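Local structure of membrane-anchored mycosin mycp1 (Mycobacterium thermoresistibile, 4HVL) at residues 149-154 against 189-194. The protein is a membrane-anchored, subtilisin-like serine protease and an essential component of the ESX-1 (type VII) secretion system. Numbering follows the deposited sequence.
Sequences NPNTTQ and RPIDET
Asn-151 has its CG anti to its own carbonyl carbon (chi1 -73°), which swings the amide across to Asp-192. There OD1 accepts the backbone N of Asp-192 at 2.9 Å. The N-H points at the oxygen with an angle of 161°. The donor lies in the carbonyl plane, on a lone pair. A water 2.8 Å from both Asn-151 OD1 and Asp-192 O may bridge them, though it has more acceptors in reach than protons. The backbone bond, perhaps with this water, helps to fix the rotation of the amide. Of the Asp-192 side chain, CB is what meets the amide, 3.7 Å from Asn-151 OD1. Its carboxylate leads away from Asn-151 and forward along its own chain, where OD1 takes both N and OG1 of Thr-194, from opposite faces of the carboxylate plane.

Arg-189 reaches over Pro-150 because its chain bends at chi3 (67°). CG of Pro-150 lies over one face of the guanidinium, 4.1 Å from Arg-189 NH2. The methyl CG2 of Thr-153 sits at the guanidinium edge, near its plane. On the Ile-191 side, Pro-150 CB makes a loose apolar contact with Ile-191 CG1 at 4.3 Å. Ile-191 is buried and also packs on Thr-155, Ala-156 and Leu-159 of helix 154-171.

Thr-153 is the N-cap of that helix. Its OG1 donates to Pro-150 O at 2.8 Å and also caps the N of Ala-156. Pro-150 O accepts from Thr-153 N as well, which ties the 3-10 turn to the helix start. Asn-149 OD1 and Asp-192 OD1 each close an Asx turn. Glu-193 stands at the N-cap position of helix 194-206, but its carboxylate bonds to Tyr-185, Ser-247 and Tyr-251. The contact thus joins two surface loops that lead into helices 154-171 and 194-206 of the subtilisin-like alpha/beta fold, with an Asx turn in each loop.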
ATOM      1  N   ASN A 149      -1.982  10.517 -26.357  1.00 57.57           N
ATOM      2  CA  ASN A 149      -0.836   9.664 -26.063  1.00 54.53           C
ATOM      3  C   ASN A 149      -0.853   9.161 -24.607  1.00 49.77           C
ATOM      4  O   ASN A 149      -0.759   9.964 -23.681  1.00 47.16           O
ATOM      5  CB  ASN A 149       0.446  10.440 -26.340  1.00 54.71           C
ATOM      6  CG  ASN A 149       1.692   9.606 -26.141  1.00 54.45           C
ATOM      7  OD1 ASN A 149       1.630   8.391 -25.937  1.00 54.10           O
ATOM      8  ND2 ASN A 149       2.841  10.263 -26.198  1.00 54.86           N
ATOM      9  N   PRO A 150      -0.979   7.829 -24.402  1.00 47.85           N
ATOM     10  CA  PRO A 150      -1.035   7.288 -23.036  1.00 44.68           C
ATOM     11  C   PRO A 150       0.174   7.671 -22.202  1.00 41.11           C
ATOM     12  O   PRO A 150       0.015   7.920 -21.017  1.00 39.36           O
ATOM     13  CB  PRO A 150      -1.088   5.768 -23.249  1.00 45.53           C
ATOM     14  CG  PRO A 150      -1.622   5.609 -24.609  1.00 48.56           C
ATOM     15  CD  PRO A 150      -1.062   6.752 -25.399  1.00 49.72           C
ATOM     16  N   ASN A 151       1.344   7.785 -22.831  1.00 40.89           N
ATOM     17  CA  ASN A 151       2.569   8.185 -22.119  1.00 39.02           C
ATOM     18  C   ASN A 151       2.646   9.635 -21.632  1.00 38.38           C
ATOM     19  O   ASN A 151       3.542   9.968 -20.859  1.00 36.54           O
ATOM     20  CB  ASN A 151       3.800   7.818 -22.947  1.00 40.12           C
ATOM     21  CG  ASN A 151       4.047   6.323 -22.950  1.00 40.09           C
ATOM     22  OD1 ASN A 151       3.992   5.672 -21.900  1.00 38.29           O
ATOM     23  ND2 ASN A 151       4.280   5.768 -24.107  1.00 41.85           N
ATOM     24  N   THR A 152       1.717  10.491 -22.057  1.00 27.56           N
ATOM     25  CA  THR A 152       1.652  11.839 -21.536  1.00 28.34           C
ATOM     26  C   THR A 152       0.457  12.120 -20.641  1.00 28.45           C
ATOM     27  O   THR A 152       0.187  13.273 -20.354  1.00 30.53           O
ATOM     28  CB  THR A 152       1.628  12.863 -22.681  1.00 30.17           C
ATOM     29  OG1 THR A 152       0.523  12.572 -23.560  1.00 31.77           O
ATOM     30  CG2 THR A 152       2.947  12.820 -23.425  1.00 30.21           C
ATOM     31  N   THR A 153      -0.265  11.090 -20.208  1.00 27.76           N
ATOM     32  CA  THR A 153      -1.330  11.265 -19.225  1.00 27.62           C
ATOM     33  C   THR A 153      -0.729  11.488 -17.825  1.00 26.72           C
ATOM     34  O   THR A 153       0.453  11.215 -17.586  1.00 24.85           O
ATOM     35  CB  THR A 153      -2.229  10.017 -19.131  1.00 27.41           C
ATOM     36  OG1 THR A 153      -1.426   8.885 -18.769  1.00 26.57           O
ATOM     37  CG2 THR A 153      -2.962   9.730 -20.474  1.00 28.49           C
ATOM     38  N   GLN A 154      -1.563  11.959 -16.902  1.00 27.40           N
ATOM     39  CA  GLN A 154      -1.144  12.116 -15.523  1.00 27.76           C
ATOM     40  C   GLN A 154      -0.789  10.757 -14.901  1.00 25.62           C
ATOM     41  O   GLN A 154       0.145  10.679 -14.104  1.00 24.80           O
ATOM     42  CB  GLN A 154      -2.221  12.826 -14.696  1.00 29.97           C
ATOM     43  CG  GLN A 154      -2.370  14.300 -15.030  1.00 32.82           C
ATOM     44  CD  GLN A 154      -3.404  15.008 -14.149  1.00 35.62           C
ATOM     45  OE1 GLN A 154      -3.565  14.693 -12.955  1.00 37.91           O
ATOM     46  NE2 GLN A 154      -4.101  15.973 -14.729  1.00 36.79           N
ATOM     47  N   ARG A 189      -4.833   0.428 -23.778  1.00 33.14           N
ATOM     48  CA  ARG A 189      -4.151   1.705 -23.830  1.00 34.10           C
ATOM     49  C   ARG A 189      -2.932   1.634 -22.942  1.00 31.58           C
ATOM     50  O   ARG A 189      -2.865   2.345 -21.943  1.00 30.27           O
ATOM     51  CB  ARG A 189      -5.092   2.819 -23.353  1.00 37.60           C
ATOM     52  CG  ARG A 189      -6.227   3.141 -24.326  1.00 42.13           C
ATOM     53  CD  ARG A 189      -7.024   4.373 -23.898  1.00 45.51           C
ATOM     54  NE  ARG A 189      -6.236   5.615 -23.975  1.00 48.60           N
ATOM     55  CZ  ARG A 189      -5.669   6.258 -22.943  1.00 50.11           C
ATOM     56  NH1 ARG A 189      -5.782   5.807 -21.696  1.00 50.92           N
ATOM     57  NH2 ARG A 189      -4.977   7.378 -23.155  1.00 51.50           N
ATOM     58  N   PRO A 190      -1.964   0.770 -23.301  1.00 30.40           N
ATOM     59  CA  PRO A 190      -0.855   0.477 -22.401  1.00 29.12           C
ATOM     60  C   PRO A 190       0.113   1.650 -22.218  1.00 29.10           C
ATOM     61  O   PRO A 190       0.486   2.286 -23.182  1.00 29.40           O
ATOM     62  CB  PRO A 190      -0.150  -0.705 -23.090  1.00 28.87           C
ATOM     63  CG  PRO A 190      -0.478  -0.554 -24.540  1.00 30.28           C
ATOM     64  CD  PRO A 190      -1.877  -0.022 -24.553  1.00 31.20           C
ATOM     65  N   ILE A 191       0.494   1.927 -20.979  1.00 28.12           N
ATOM     66  CA  ILE A 191       1.512   2.931 -20.667  1.00 27.79           C
ATOM     67  C   ILE A 191       2.863   2.220 -20.673  1.00 27.40           C
ATOM     68  O   ILE A 191       2.945   1.070 -20.234  1.00 27.17           O
ATOM     69  CB  ILE A 191       1.229   3.527 -19.258  1.00 27.16           C
ATOM     70  CG1 ILE A 191       0.043   4.504 -19.318  1.00 28.01           C
ATOM     71  CG2 ILE A 191       2.452   4.213 -18.679  1.00 26.42           C
ATOM     72  CD1 ILE A 191      -0.597   4.785 -17.969  1.00 27.52           C
ATOM     73  N   ASP A 192       3.933   2.873 -21.138  1.00 27.51           N
ATOM     74  CA  ASP A 192       5.255   2.263 -21.020  1.00 27.10           C
ATOM     75  C   ASP A 192       5.733   2.506 -19.573  1.00 25.36           C
ATOM     76  O   ASP A 192       6.082   3.598 -19.220  1.00 25.49           O
ATOM     77  CB  ASP A 192       6.256   2.802 -22.079  1.00 28.82           C
ATOM     78  CG  ASP A 192       7.713   2.333 -21.824  1.00 29.59           C
ATOM     79  OD1 ASP A 192       7.935   1.461 -20.934  1.00 29.45           O
ATOM     80  OD2 ASP A 192       8.657   2.859 -22.485  1.00 31.63           O
ATOM     81  N   GLU A 193       5.697   1.476 -18.739  1.00 23.63           N
ATOM     82  CA  GLU A 193       6.060   1.599 -17.328  1.00 22.41           C
ATOM     83  C   GLU A 193       7.135   0.569 -16.964  1.00 22.22           C
ATOM     84  O   GLU A 193       7.193   0.070 -15.830  1.00 21.46           O
ATOM     85  CB  GLU A 193       4.827   1.422 -16.454  1.00 21.98           C
ATOM     86  CG  GLU A 193       4.073   0.094 -16.653  1.00 21.93           C
ATOM     87  CD  GLU A 193       3.320  -0.334 -15.398  1.00 21.21           C
ATOM     88  OE1 GLU A 193       3.951  -0.464 -14.338  1.00 22.04           O
ATOM     89  OE2 GLU A 193       2.105  -0.499 -15.436  1.00 21.33           O
ATOM     90  N   THR A 194       7.945   0.237 -17.967  1.00 22.53           N
ATOM     91  CA  THR A 194       9.153  -0.598 -17.865  1.00 22.66           C
ATOM     92  C   THR A 194      10.013  -0.227 -16.650  1.00 21.38           C
ATOM     93  O   THR A 194      10.520  -1.100 -15.927  1.00 20.98           O
ATOM     94  CB  THR A 194       9.934  -0.456 -19.216  1.00 24.31           C
ATOM     95  OG1 THR A 194       9.176  -1.130 -20.230  1.00 26.23           O
ATOM     96  CG2 THR A 194      11.290  -1.086 -19.179  1.00 24.58           C
TER
HETATM   97  O   HOH W   1       5.522   6.262 -19.676  1.00 36.51           O